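Local coordinates for protein L-lactate dehydrogenase (PDB 4UUL) that probably catalyses the NADH-dependent reduction of 2-oxoacids, pyruvate to L-lactate and perhaps oxaloacetate to L-malate, at residues His6-Gly11 and Lys78-Ala83; Pro131-Cys136 and Gly282-Phe287; Ser189-Leu194 and Asp307-Lys312; Asn275-Lys280 and Ile297-Gly302. The protein carries 1 engineered substitution. All coordinates share one frame; numbering follows the deposited sequence.

Contact 1 of 4, residues His6-Gly11 and Lys78-Ala83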
loop_
_atom_site.group_PDB
_atom_site.type_symbol
_atom_site.label_atom_id
_atom_site.label_comp_id
_atom_site.label_asym_id
_atom_site.label_seq_id
_atom_site.Cartn_x
_atom_site.Cartn_y
_atom_site.Cartn_z
ATOM N N HIS B 6 -4.133 10.017 -16.502
ATOM C CA HIS B 6 -3.464 8.838 -16.988
ATOM C C HIS B 6 -2.076 8.721 -16.401
ATOM O O HIS B 6 -1.224 9.596 -16.589
ATOM C CB HIS B 6 -3.452 8.835 -18.522
ATOM C CG HIS B 6 -4.771 8.455 -19.099
ATOM N ND1 HIS B 6 -4.967 7.329 -19.867
ATOM C CD2 HIS B 6 -5.983 9.061 -19.005
ATOM C CE1 HIS B 6 -6.257 7.235 -20.189
ATOM N NE2 HIS B 6 -6.883 8.285 -19.690
ATOM N N VAL B 7 -1.818 7.624 -15.694
ATOM C CA VAL B 7 -0.604 7.433 -14.919
ATOM C C VAL B 7 0.107 6.190 -15.378
ATOM O O VAL B 7 -0.444 5.106 -15.333
ATOM C CB VAL B 7 -0.980 7.259 -13.412
ATOM C CG1 VAL B 7 0.276 7.012 -12.595
ATOM C CG2 VAL B 7 -1.786 8.444 -12.904
ATOM N N LEU B 8 1.365 6.354 -15.777
ATOM C CA LEU B 8 2.207 5.229 -16.178
ATOM C C LEU B 8 3.061 4.755 -14.995
ATOM O O LEU B 8 3.662 5.551 -14.281
ATOM C CB LEU B 8 3.142 5.646 -17.309
ATOM C CG LEU B 8 4.264 4.678 -17.664
ATOM C CD1 LEU B 8 3.746 3.318 -18.158
ATOM C CD2 LEU B 8 5.191 5.284 -18.681
ATOM N N ILE B 9 3.136 3.439 -14.822
ATOM C CA ILE B 9 4.101 2.784 -13.948
ATOM C C ILE B 9 4.860 1.760 -14.778
ATOM O O ILE B 9 4.251 0.884 -15.365
ATOM C CB ILE B 9 3.422 2.069 -12.747
ATOM C CG1 ILE B 9 2.560 3.060 -11.951
ATOM C CG2 ILE B 9 4.469 1.400 -11.883
ATOM C CD1 ILE B 9 1.635 2.353 -10.949
ATOM N N THR B 10 6.183 1.938 -14.905
ATOM C CA THR B 10 7.012 0.956 -15.567
ATOM C C THR B 10 7.474 -0.090 -14.583
ATOM O O THR B 10 7.423 0.117 -13.374
ATOM C CB THR B 10 8.234 1.600 -16.283
ATOM O OG1 THR B 10 9.095 2.089 -15.272
ATOM C CG2 THR B 10 7.770 2.659 -17.235
ATOM N N GLY B 11 7.923 -1.252 -15.064
ATOM C CA GLY B 11 8.240 -2.337 -14.126
ATOM C C GLY B 11 7.051 -2.727 -13.268
ATOM O O GLY B 11 7.195 -3.103 -12.105
ATOM N N LYS B 78 0.965 6.536 -24.227
ATOM C CA LYS B 78 0.015 7.368 -24.964
ATOM C C LYS B 78 -0.810 8.276 -24.052
ATOM O O LYS B 78 -1.586 7.821 -23.218
ATOM C CB LYS B 78 -0.891 6.531 -25.856
ATOM C CG LYS B 78 -1.769 7.381 -26.735
ATOM C CD LYS B 78 -2.526 6.517 -27.738
ATOM C CE LYS B 78 -3.462 7.354 -28.610
ATOM N NZ LYS B 78 -4.157 6.551 -29.671
ATOM N N ASP B 79 -0.623 9.568 -24.225
ATOM C CA ASP B 79 -1.409 10.616 -23.589
ATOM C C ASP B 79 -1.348 10.553 -22.066
ATOM O O ASP B 79 -2.294 10.997 -21.386
ATOM C CB ASP B 79 -2.855 10.625 -24.101
ATOM C CG ASP B 79 -2.952 10.895 -25.604
ATOM O OD1 ASP B 79 -2.087 11.605 -26.140
ATOM O OD2 ASP B 79 -3.895 10.417 -26.240
ATOM N N ILE B 80 -0.225 10.109 -21.516
ATOM C CA ILE B 80 -0.079 10.097 -20.069
ATOM C C ILE B 80 0.113 11.490 -19.479
ATOM O O ILE B 80 0.739 12.349 -20.100
ATOM C CB ILE B 80 0.990 9.099 -19.587
ATOM C CG1 ILE B 80 2.380 9.463 -20.133
ATOM C CG2 ILE B 80 0.561 7.676 -19.960
ATOM C CD1 ILE B 80 3.477 8.708 -19.451
ATOM N N ASP B 81 -0.380 11.677 -18.252
ATOM C CA ASP B 81 -0.217 12.891 -17.445
ATOM C C ASP B 81 1.001 12.835 -16.499
ATOM O O ASP B 81 1.608 13.838 -16.188
ATOM C CB ASP B 81 -1.463 13.111 -16.597
ATOM C CG ASP B 81 -2.674 13.427 -17.454
ATOM O OD1 ASP B 81 -2.745 14.543 -17.994
ATOM O OD2 ASP B 81 -3.530 12.556 -17.585
ATOM N N CYS B 82 1.322 11.648 -16.026
ATOM C CA CYS B 82 2.520 11.470 -15.202
ATOM C C CYS B 82 3.067 10.033 -15.328
ATOM O O CYS B 82 2.357 9.136 -15.809
ATOM C CB CYS B 82 2.338 11.911 -13.740
ATOM S SG CYS B 82 1.251 10.850 -12.783
ATOM N N ALA B 83 4.324 9.842 -14.925
ATOM C CA ALA B 83 4.962 8.577 -15.035
ATOM C C ALA B 83 5.863 8.339 -13.862
ATOM O O ALA B 83 6.617 9.207 -13.413
ATOM C CB ALA B 83 5.824 8.529 -16.313
#
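Asp81 reaches back to the start of the neighbouring strand, where its OD2 accepts from His6 N at 2.8 Å. The bond is nearly straight, 175° at the hydrogen, and uses the anti lone pair of OD2; CG lies beside Asp81's own backbone N (chi1 -66°), which turns the carboxylate toward the strand. OD1 of the same group forms a salt bridge with Lys120.

The backbone bonds begin at the same place. His6 O receives Asp81 N at 2.8 Å and, more weakly, Cys82 N at 3.3 Å, so one carbonyl serves two successive amides just where strand 82-85 starts. Leu8 N then donates to Cys82 O at 3.0 Å, which continues a parallel ladder in which Val7 pairs with Cys82 and Leu8 with Ala83.

Apolar contacts cover both faces of this pairing. On one, Cys82 SG rests against both methyls of Val7, with CG2 at 3.9 Å. On the other, Ile80 CD1 lies 3.8 Å from Leu8 CB and also touches CD2, while Ala83 CB fills in beside them.

These are the two middle strands of the Rossmann fold, and Gly11, just beyond the first, opens the loop predicted to bind NAD(+). The chemistry is consistent with Asp81 OD2 taking the place of a backbone carbonyl as acceptor for His6 N, with Lys120 probably offsetting its charge.

Contact 2 of 4, residues Pro131-Cys136 and Gly282-Phe287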
loop_
_atom_site.group_PDB
_atom_site.type_symbol
_atom_site.label_atom_id
_atom_site.label_comp_id
_atom_site.label_asym_id
_atom_site.label_seq_id
_atom_site.Cartn_x
_atom_site.Cartn_y
_atom_site.Cartn_z
ATOM N N PRO B 131 20.641 4.079 -11.973
ATOM C CA PRO B 131 21.033 5.281 -11.234
ATOM C C PRO B 131 20.143 6.473 -11.621
ATOM O O PRO B 131 20.143 6.885 -12.773
ATOM C CB PRO B 131 22.495 5.492 -11.680
ATOM C CG PRO B 131 22.557 4.912 -13.082
ATOM C CD PRO B 131 21.554 3.808 -13.121
ATOM N N ASP B 132 19.291 6.925 -10.709
ATOM C CA ASP B 132 18.161 7.749 -11.074
ATOM C C ASP B 132 18.542 9.131 -11.617
ATOM O O ASP B 132 17.978 9.562 -12.619
ATOM C CB ASP B 132 17.087 7.823 -9.976
ATOM C CG ASP B 132 17.566 8.376 -8.680
ATOM O OD1 ASP B 132 18.805 8.483 -8.454
ATOM O OD2 ASP B 132 16.698 8.664 -7.858
ATOM N N ASN B 133 19.478 9.870 -11.000
ATOM C CA ASN B 133 19.791 11.169 -11.536
ATOM C C ASN B 133 20.280 11.083 -12.972
ATOM O O ASN B 133 19.901 11.898 -13.824
ATOM C CB ASN B 133 20.910 11.872 -10.738
ATOM C CG ASN B 133 20.606 12.079 -9.273
ATOM O OD1 ASN B 133 20.355 11.113 -8.527
ATOM N ND2 ASN B 133 20.717 13.331 -8.824
ATOM N N THR B 134 21.165 10.136 -13.236
ATOM C CA THR B 134 21.735 10.019 -14.577
ATOM C C THR B 134 20.722 9.446 -15.574
ATOM O O THR B 134 20.612 9.969 -16.688
ATOM C CB THR B 134 23.013 9.241 -14.574
ATOM O OG1 THR B 134 23.939 10.011 -13.805
ATOM C CG2 THR B 134 23.567 9.006 -15.976
ATOM N N ASN B 135 19.906 8.469 -15.139
ATOM C CA ASN B 135 18.844 8.015 -15.982
ATOM C C ASN B 135 17.898 9.149 -16.370
ATOM O O ASN B 135 17.442 9.220 -17.520
ATOM C CB ASN B 135 18.058 6.914 -15.273
ATOM C CG ASN B 135 18.843 5.610 -15.134
ATOM O OD1 ASN B 135 19.792 5.344 -15.865
ATOM N ND2 ASN B 135 18.320 4.713 -14.301
ATOM N N CYS B 136 17.604 10.018 -15.394
ATOM C CA CYS B 136 16.734 11.148 -15.633
ATOM C C CYS B 136 17.331 12.104 -16.689
ATOM O O CYS B 136 16.670 12.540 -17.616
ATOM C CB CYS B 136 16.471 11.880 -14.331
ATOM S SG CYS B 136 15.235 13.197 -14.424
ATOM N N GLY B 282 23.321 21.317 -16.310
ATOM C CA GLY B 282 23.660 20.228 -17.217
ATOM C C GLY B 282 23.497 18.828 -16.644
ATOM O O GLY B 282 23.697 17.879 -17.387
ATOM N N VAL B 283 23.167 18.710 -15.360
ATOM C CA VAL B 283 22.892 17.433 -14.735
ATOM C C VAL B 283 21.560 17.561 -13.972
ATOM O O VAL B 283 20.981 18.647 -13.904
ATOM C CB VAL B 283 24.005 16.977 -13.805
ATOM C CG1 VAL B 283 25.278 16.660 -14.585
ATOM C CG2 VAL B 283 24.275 17.997 -12.704
ATOM N N VAL B 284 21.123 16.442 -13.404
ATOM C CA VAL B 284 19.959 16.360 -12.520
ATOM C C VAL B 284 20.530 16.200 -11.122
ATOM O O VAL B 284 21.320 15.283 -10.864
ATOM C CB VAL B 284 19.036 15.219 -12.947
ATOM C CG1 VAL B 284 17.932 14.971 -11.895
ATOM C CG2 VAL B 284 18.466 15.483 -14.312
ATOM N N PHE B 285 20.141 17.095 -10.203
ATOM C CA PHE B 285 20.830 17.267 -8.923
ATOM C C PHE B 285 19.759 17.438 -7.846
ATOM O O PHE B 285 18.809 18.196 -8.054
ATOM C CB PHE B 285 21.687 18.535 -9.072
ATOM C CG PHE B 285 22.697 18.786 -7.962
ATOM C CD1 PHE B 285 22.325 19.360 -6.734
ATOM C CD2 PHE B 285 24.038 18.519 -8.180
ATOM C CE1 PHE B 285 23.258 19.603 -5.765
ATOM C CE2 PHE B 285 24.964 18.774 -7.190
ATOM C CZ PHE B 285 24.601 19.301 -5.997
ATOM N N SER B 286 19.891 16.717 -6.722
ATOM C CA SER B 286 18.920 16.882 -5.665
ATOM C C SER B 286 19.143 18.192 -4.912
ATOM O O SER B 286 20.269 18.510 -4.491
ATOM C CB SER B 286 18.979 15.695 -4.693
ATOM O OG SER B 286 17.954 15.838 -3.724
ATOM N N PHE B 287 18.084 18.986 -4.847
ATOM C CA PHE B 287 18.059 20.279 -4.141
ATOM C C PHE B 287 16.942 20.280 -3.109
ATOM O O PHE B 287 15.956 19.540 -3.273
ATOM C CB PHE B 287 17.703 21.415 -5.098
ATOM C CG PHE B 287 18.814 21.851 -6.054
ATOM C CD1 PHE B 287 19.773 22.738 -5.662
ATOM C CD2 PHE B 287 18.868 21.367 -7.340
ATOM C CE1 PHE B 287 20.759 23.177 -6.511
ATOM C CE2 PHE B 287 19.852 21.812 -8.226
ATOM C CZ PHE B 287 20.769 22.731 -7.814
HETATM O O HOH W 1 22.241 13.878 -13.934
#
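Asn133 of helix 132-141 points its side chain at strand 284-291, and its ND2 donates to Val284 O at 2.9 Å. The bond is straight (171°) and lies in the plane of the amide, yet ND2 stands above the carbonyl plane of Val284, 47° out of it. A second acceptor, Gly184 O, also takes ND2, so the amide is held between two backbone carbonyls.

Water adds a further polar link. Water 1 accepts from Val284 N at 2.8 Å and donates, weakly, to Asn133 O at 3.1 Å, joining the two backbones beside the direct bond.

The apolar part lies between Val284 and Cys136, one turn along the helix from Asn133. With SG anti to the backbone N (chi1 -173°), the sulfur of Cys136 comes within 4.0 Å of Val284 CG2 and 4.1 Å of CG1. Val284 CB is also in van der Waals contact with the helix backbone, 3.5 Å from Asn133 O.

Asp132 OD1, next door, is hydrogen-bonded to ND1 of His186, the predicted proton acceptor. A helix entered through a cis-proline, Pro131, and packed against a strand of the C-terminal domain is thus part of the interdomain cleft that houses the active site in lactate and malate dehydrogenases.

Contact 3 of 4, residues Ser189-Leu194 and Asp307-Lys312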
loop_
_atom_site.group_PDB
_atom_site.type_symbol
_atom_site.label_atom_id
_atom_site.label_comp_id
_atom_site.label_asym_id
_atom_site.label_seq_id
_atom_site.Cartn_x
_atom_site.Cartn_y
_atom_site.Cartn_z
ATOM N N SER B 189 28.361 9.682 -3.325
ATOM C CA SER B 189 28.572 11.097 -3.194
ATOM C C SER B 189 27.398 11.886 -2.621
ATOM O O SER B 189 27.475 13.082 -2.455
ATOM C CB SER B 189 29.009 11.737 -4.521
ATOM O OG SER B 189 27.936 11.862 -5.399
ATOM N N MET B 190 26.260 11.239 -2.357
ATOM C CA MET B 190 25.083 11.927 -1.852
ATOM C C MET B 190 25.446 12.699 -0.598
ATOM O O MET B 190 26.201 12.238 0.259
ATOM C CB MET B 190 24.045 10.919 -1.470
ATOM C CG MET B 190 22.669 11.439 -1.233
ATOM S SD MET B 190 21.463 10.147 -0.840
ATOM C CE MET B 190 22.109 9.489 0.692
ATOM N N VAL B 191 24.864 13.892 -0.471
ATOM C CA VAL B 191 25.145 14.762 0.662
ATOM C C VAL B 191 23.919 14.765 1.598
ATOM O O VAL B 191 22.891 15.375 1.275
ATOM C CB VAL B 191 25.453 16.198 0.202
ATOM C CG1 VAL B 191 25.905 16.973 1.432
ATOM C CG2 VAL B 191 26.507 16.221 -0.884
ATOM N N ALA B 192 24.025 14.095 2.741
ATOM C CA ALA B 192 22.955 14.110 3.755
ATOM C C ALA B 192 23.336 15.255 4.715
ATOM O O ALA B 192 24.174 15.108 5.620
ATOM C CB ALA B 192 22.871 12.752 4.452
ATOM N N ASP B 193 22.752 16.401 4.466
ATOM C CA ASP B 193 23.119 17.652 5.108
ATOM C C ASP B 193 22.258 17.941 6.330
ATOM O O ASP B 193 21.015 18.052 6.222
ATOM C CB ASP B 193 22.926 18.760 4.083
ATOM C CG ASP B 193 23.211 20.169 4.610
ATOM O OD1 ASP B 193 23.975 20.314 5.578
ATOM O OD2 ASP B 193 22.668 21.120 3.997
ATOM N N LEU B 194 22.899 18.009 7.482
ATOM C CA LEU B 194 22.285 18.397 8.725
ATOM C C LEU B 194 22.620 19.805 9.133
ATOM O O LEU B 194 22.204 20.222 10.220
ATOM C CB LEU B 194 22.688 17.429 9.837
ATOM C CG LEU B 194 22.289 15.971 9.625
ATOM C CD1 LEU B 194 22.651 15.101 10.849
ATOM C CD2 LEU B 194 20.800 15.796 9.204
ATOM N N ASP B 307 31.932 25.575 4.654
ATOM C CA ASP B 307 33.039 24.994 3.899
ATOM C C ASP B 307 32.831 23.504 3.692
ATOM O O ASP B 307 33.097 22.984 2.627
ATOM C CB ASP B 307 34.398 25.240 4.597
ATOM C CG ASP B 307 34.834 26.667 4.538
ATOM O OD1 ASP B 307 34.282 27.434 3.731
ATOM O OD2 ASP B 307 35.745 27.016 5.303
ATOM N N TRP B 308 32.326 22.807 4.691
ATOM C CA TRP B 308 32.046 21.387 4.562
ATOM C C TRP B 308 31.039 21.133 3.456
ATOM O O TRP B 308 31.263 20.312 2.563
ATOM C CB TRP B 308 31.524 20.809 5.884
ATOM C CG TRP B 308 31.076 19.365 5.772
ATOM C CD1 TRP B 308 31.865 18.259 5.885
ATOM C CD2 TRP B 308 29.746 18.878 5.513
ATOM N NE1 TRP B 308 31.114 17.112 5.696
ATOM C CE2 TRP B 308 29.819 17.466 5.470
ATOM C CE3 TRP B 308 28.522 19.495 5.306
ATOM C CZ2 TRP B 308 28.712 16.661 5.250
ATOM C CZ3 TRP B 308 27.403 18.681 5.103
ATOM C CH2 TRP B 308 27.529 17.288 5.050
ATOM N N LEU B 309 29.938 21.859 3.469
ATOM C CA LEU B 309 28.899 21.650 2.477
ATOM C C LEU B 309 29.386 22.023 1.100
ATOM O O LEU B 309 29.074 21.340 0.106
ATOM C CB LEU B 309 27.610 22.408 2.867
ATOM C CG LEU B 309 26.426 22.152 1.909
ATOM C CD1 LEU B 309 26.097 20.654 1.733
ATOM C CD2 LEU B 309 25.190 22.906 2.392
ATOM N N ARG B 310 30.181 23.081 0.998
ATOM C CA ARG B 310 30.684 23.502 -0.327
ATOM C C ARG B 310 31.467 22.362 -0.961
ATOM O O ARG B 310 31.293 22.033 -2.127
ATOM C CB ARG B 310 31.585 24.731 -0.177
ATOM C CG ARG B 310 32.165 25.313 -1.500
ATOM C CD ARG B 310 31.088 26.014 -2.279
ATOM N NE ARG B 310 30.414 25.113 -3.199
ATOM C CZ ARG B 310 29.210 25.338 -3.717
ATOM N NH1 ARG B 310 28.496 26.403 -3.360
ATOM N NH2 ARG B 310 28.686 24.492 -4.564
ATOM N N GLU B 311 32.367 21.771 -0.190
ATOM C CA GLU B 311 33.192 20.695 -0.674
ATOM C C GLU B 311 32.325 19.494 -1.066
ATOM O O GLU B 311 32.531 18.889 -2.118
ATOM C CB GLU B 311 34.276 20.330 0.361
ATOM C CG GLU B 311 35.253 19.244 -0.103
ATOM C CD GLU B 311 36.336 18.921 0.915
ATOM O OE1 GLU B 311 36.529 19.714 1.867
ATOM O OE2 GLU B 311 37.005 17.875 0.753
ATOM N N LYS B 312 31.341 19.154 -0.252
ATOM C CA LYS B 312 30.483 18.017 -0.553
ATOM C C LYS B 312 29.668 18.249 -1.834
ATOM O O LYS B 312 29.517 17.351 -2.635
ATOM C CB LYS B 312 29.517 17.735 0.606
ATOM C CG LYS B 312 30.120 17.248 1.877
ATOM C CD LYS B 312 30.834 15.929 1.738
ATOM C CE LYS B 312 29.858 14.800 1.678
ATOM N NZ LYS B 312 30.581 13.485 1.542
HETATM O O HOH W 2 29.729 14.621 -1.927
HETATM O O HOH W 3 28.811 11.550 0.386
#
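Val191 has the largest share of this contact, spreading its two methyls over the first turns of helix 307-337. CG1, anti to the backbone N (chi1 -173°), reaches Leu309 CD1 at 3.7 Å and also comes near Trp308 CH2. CG2 turns to Lys312, 3.7 Å from its CB and as close to its carbonyl oxygen. The valine therefore sits in the angle between three helix side chains.

Strand 191-193 is an edge strand of the four-stranded antiparallel sheet in the C-terminal domain of the lactate/malate dehydrogenase fold. The long C-terminal helix runs past it almost antiparallel, at 157°, with the short axes 9.9 Å apart.

Lys312 takes the second largest share. Its chi1 (-67°) sets CG over one face of the Trp308 ring, 3.6 Å above the plane and toward the rim. Beyond it the chain bends at chi2 and chi3, and NZ donates to water 3 at 2.9 Å; that water donates to Met190 O. Water 2 donates to both Ser189 O and Lys312 O, linking the residues before the strand to the helix backbone.

Asp193, two residues further along the strand, also meets the helix. OD1 approaches the edge of the indole, 3.8 Å from Trp308 CZ3, and OD2 lies 3.5 Å from Leu309 CD2. The polar needs of this buried carboxylate are met elsewhere: OD1 bonds Thr195 OG1, while OD2 takes Trp183 NE1 and Gln196 NE2.

Contact 4 of 4, residues Asn275-Lys280 and Ile297-Gly302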
loop_
_atom_site.group_PDB
_atom_site.type_symbol
_atom_site.label_atom_id
_atom_site.label_comp_id
_atom_site.label_asym_id
_atom_site.label_seq_id
_atom_site.Cartn_x
_atom_site.Cartn_y
_atom_site.Cartn_z
ATOM N N ASN B 275 20.354 29.009 -9.971
ATOM C CA ASN B 275 20.280 28.480 -8.612
ATOM C C ASN B 275 21.236 29.158 -7.651
ATOM O O ASN B 275 22.315 29.594 -8.036
ATOM C CB ASN B 275 20.441 26.951 -8.583
ATOM C CG ASN B 275 21.884 26.505 -8.742
ATOM O OD1 ASN B 275 22.660 26.442 -7.785
ATOM N ND2 ASN B 275 22.248 26.193 -9.948
ATOM N N PRO B 276 20.857 29.252 -6.372
ATOM C CA PRO B 276 21.725 30.072 -5.515
ATOM C C PRO B 276 22.814 29.271 -4.807
ATOM O O PRO B 276 23.472 29.830 -3.915
ATOM C CB PRO B 276 20.748 30.683 -4.516
ATOM C CG PRO B 276 19.701 29.621 -4.381
ATOM C CD PRO B 276 19.549 29.006 -5.760
ATOM N N TYR B 277 23.046 28.014 -5.220
ATOM C CA TYR B 277 23.981 27.147 -4.478
ATOM C C TYR B 277 25.241 26.777 -5.257
ATOM O O TYR B 277 26.014 25.910 -4.851
ATOM C CB TYR B 277 23.241 25.930 -3.946
ATOM C CG TYR B 277 22.138 26.356 -2.998
ATOM C CD1 TYR B 277 22.417 27.072 -1.835
ATOM C CD2 TYR B 277 20.816 26.057 -3.273
ATOM C CE1 TYR B 277 21.402 27.543 -1.009
ATOM C CE2 TYR B 277 19.794 26.474 -2.430
ATOM C CZ TYR B 277 20.088 27.201 -1.286
ATOM O OH TYR B 277 19.108 27.673 -0.431
ATOM N N GLY B 278 25.469 27.466 -6.381
ATOM C CA GLY B 278 26.719 27.307 -7.091
ATOM C C GLY B 278 26.842 25.999 -7.856
ATOM O O GLY B 278 27.966 25.500 -8.054
ATOM N N ILE B 279 25.718 25.454 -8.308
ATOM C CA ILE B 279 25.754 24.207 -9.065
ATOM C C ILE B 279 25.613 24.533 -10.557
ATOM O O ILE B 279 24.784 25.329 -10.962
ATOM C CB ILE B 279 24.599 23.275 -8.630
ATOM C CG1 ILE B 279 24.558 23.151 -7.109
ATOM C CG2 ILE B 279 24.749 21.914 -9.292
ATOM C CD1 ILE B 279 25.810 22.700 -6.452
ATOM N N LYS B 280 26.450 23.904 -11.346
ATOM C CA LYS B 280 26.467 24.124 -12.789
ATOM C C LYS B 280 25.291 23.439 -13.498
ATOM O O LYS B 280 24.987 22.274 -13.211
ATOM C CB LYS B 280 27.759 23.572 -13.332
ATOM C CG LYS B 280 27.982 23.911 -14.779
ATOM C CD LYS B 280 29.225 23.264 -15.359
ATOM C CE LYS B 280 29.516 23.772 -16.755
ATOM N NZ LYS B 280 30.061 25.140 -16.740
ATOM N N ILE B 297 8.223 23.407 -9.587
ATOM C CA ILE B 297 9.227 23.155 -8.571
ATOM C C ILE B 297 10.145 24.363 -8.456
ATOM O O ILE B 297 10.596 24.891 -9.470
ATOM C CB ILE B 297 10.080 21.894 -8.917
ATOM C CG1 ILE B 297 9.189 20.654 -9.019
ATOM C CG2 ILE B 297 11.130 21.640 -7.841
ATOM C CD1 ILE B 297 9.940 19.426 -9.518
ATOM N N HIS B 298 10.462 24.772 -7.225
ATOM C CA HIS B 298 11.440 25.846 -6.995
ATOM C C HIS B 298 12.458 25.413 -5.983
ATOM O O HIS B 298 12.116 24.805 -5.001
ATOM C CB HIS B 298 10.749 27.115 -6.480
ATOM C CG HIS B 298 9.646 27.591 -7.361
ATOM N ND1 HIS B 298 9.871 28.372 -8.467
ATOM C CD2 HIS B 298 8.317 27.357 -7.336
ATOM C CE1 HIS B 298 8.722 28.632 -9.067
ATOM N NE2 HIS B 298 7.762 28.030 -8.394
ATOM N N VAL B 299 13.713 25.715 -6.206
ATOM C CA VAL B 299 14.739 25.524 -5.216
ATOM C C VAL B 299 14.549 26.555 -4.098
ATOM O O VAL B 299 14.374 27.732 -4.344
ATOM C CB VAL B 299 16.141 25.682 -5.867
ATOM C CG1 VAL B 299 17.228 25.646 -4.829
ATOM C CG2 VAL B 299 16.403 24.629 -6.928
ATOM N N VAL B 300 14.576 26.082 -2.868
ATOM C CA VAL B 300 14.350 26.915 -1.697
ATOM C C VAL B 300 15.607 27.747 -1.488
ATOM O O VAL B 300 16.727 27.204 -1.448
ATOM C CB VAL B 300 14.100 26.053 -0.480
ATOM C CG1 VAL B 300 13.946 26.931 0.761
ATOM C CG2 VAL B 300 12.855 25.191 -0.685
ATOM N N GLU B 301 15.406 29.058 -1.385
ATOM C CA GLU B 301 16.507 29.987 -1.162
ATOM C C GLU B 301 16.819 30.126 0.318
ATOM O O GLU B 301 15.962 29.857 1.131
ATOM C CB GLU B 301 16.146 31.373 -1.713
ATOM C CG GLU B 301 15.738 31.371 -3.168
ATOM C CD GLU B 301 16.712 32.037 -4.106
ATOM O OE1 GLU B 301 17.372 33.017 -3.727
ATOM O OE2 GLU B 301 16.778 31.617 -5.268
ATOM N N GLY B 302 18.024 30.562 0.667
ATOM C CA GLY B 302 18.286 31.000 2.020
ATOM C C GLY B 302 19.066 30.031 2.867
ATOM O O GLY B 302 19.466 30.350 3.967
#
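Tyr277 lies on the loop between strands 265-270 and 284-291 of the three-stranded antiparallel sheet in the C-terminal domain, and its ring reaches across to the chain leaving edge strand 297-299. An Asx turn at Asn275 shapes the loop. The phenol OH donates to Val300 O at 2.6 Å, and the oxygen lies in the plane of the ring, at its edge. The same edge meets Val299, whose CG1 comes within 3.6 Å of Tyr277 CE2.

Pro276 adds the second touching surface. Its CG is 3.6 Å from Glu301 OE2, so the glutamate lays its carboxylate end against the pyrrolidine ring. The glutamate chain bends at chi2 (-111°), and the carboxylate comes to the ring atoms CB, CG and CD. CG also covers one face of the Tyr277 ring, 3.7 Å above its plane and toward the rim, leaving the proline packed between phenol and carboxylate.

Behind this first shell the tyrosine is steadied from outside: Trp183 meets its ring edge-to-face, and the OH, besides giving its proton to Val300 O, is hydrogen-bonded to Phe303 N.

The amide of Asn275 organises the loop itself. OD1 accepts from Tyr277 N at 3.0 Å, closing the Asx turn, and from Ile279 N at 3.3 Å, the latter in the carbonyl plane on a lone pair. On the other side of the amide, ND2 bonds Pro272 O and also donates to Ile279 O at 2.9 Å, with that oxygen almost exactly in the amide plane.

Contact 1 stands apart in the NAD-binding domain, its centre about 20 Å from that of contact 2 and about 34 Å from that of contact 3, across the chain's centre. Contact 2 bridges the two domains and lies closest to catalysis, with the Asn133 side chain about 4 Å from that of His186, the predicted proton acceptor. Contact 4 shares the antiparallel sheet of contact 2 through strand 297-299, the neighbour of 284-291: Phe285 CZ packs 3.6 Å from Ile279 CD1, and Phe287 touches both Ile279 and Val299. Contact 4 is in turn nested in the loop closed by contact 3, where Arg310 NH1 probably donates to Tyr277 O at 2.9 Å.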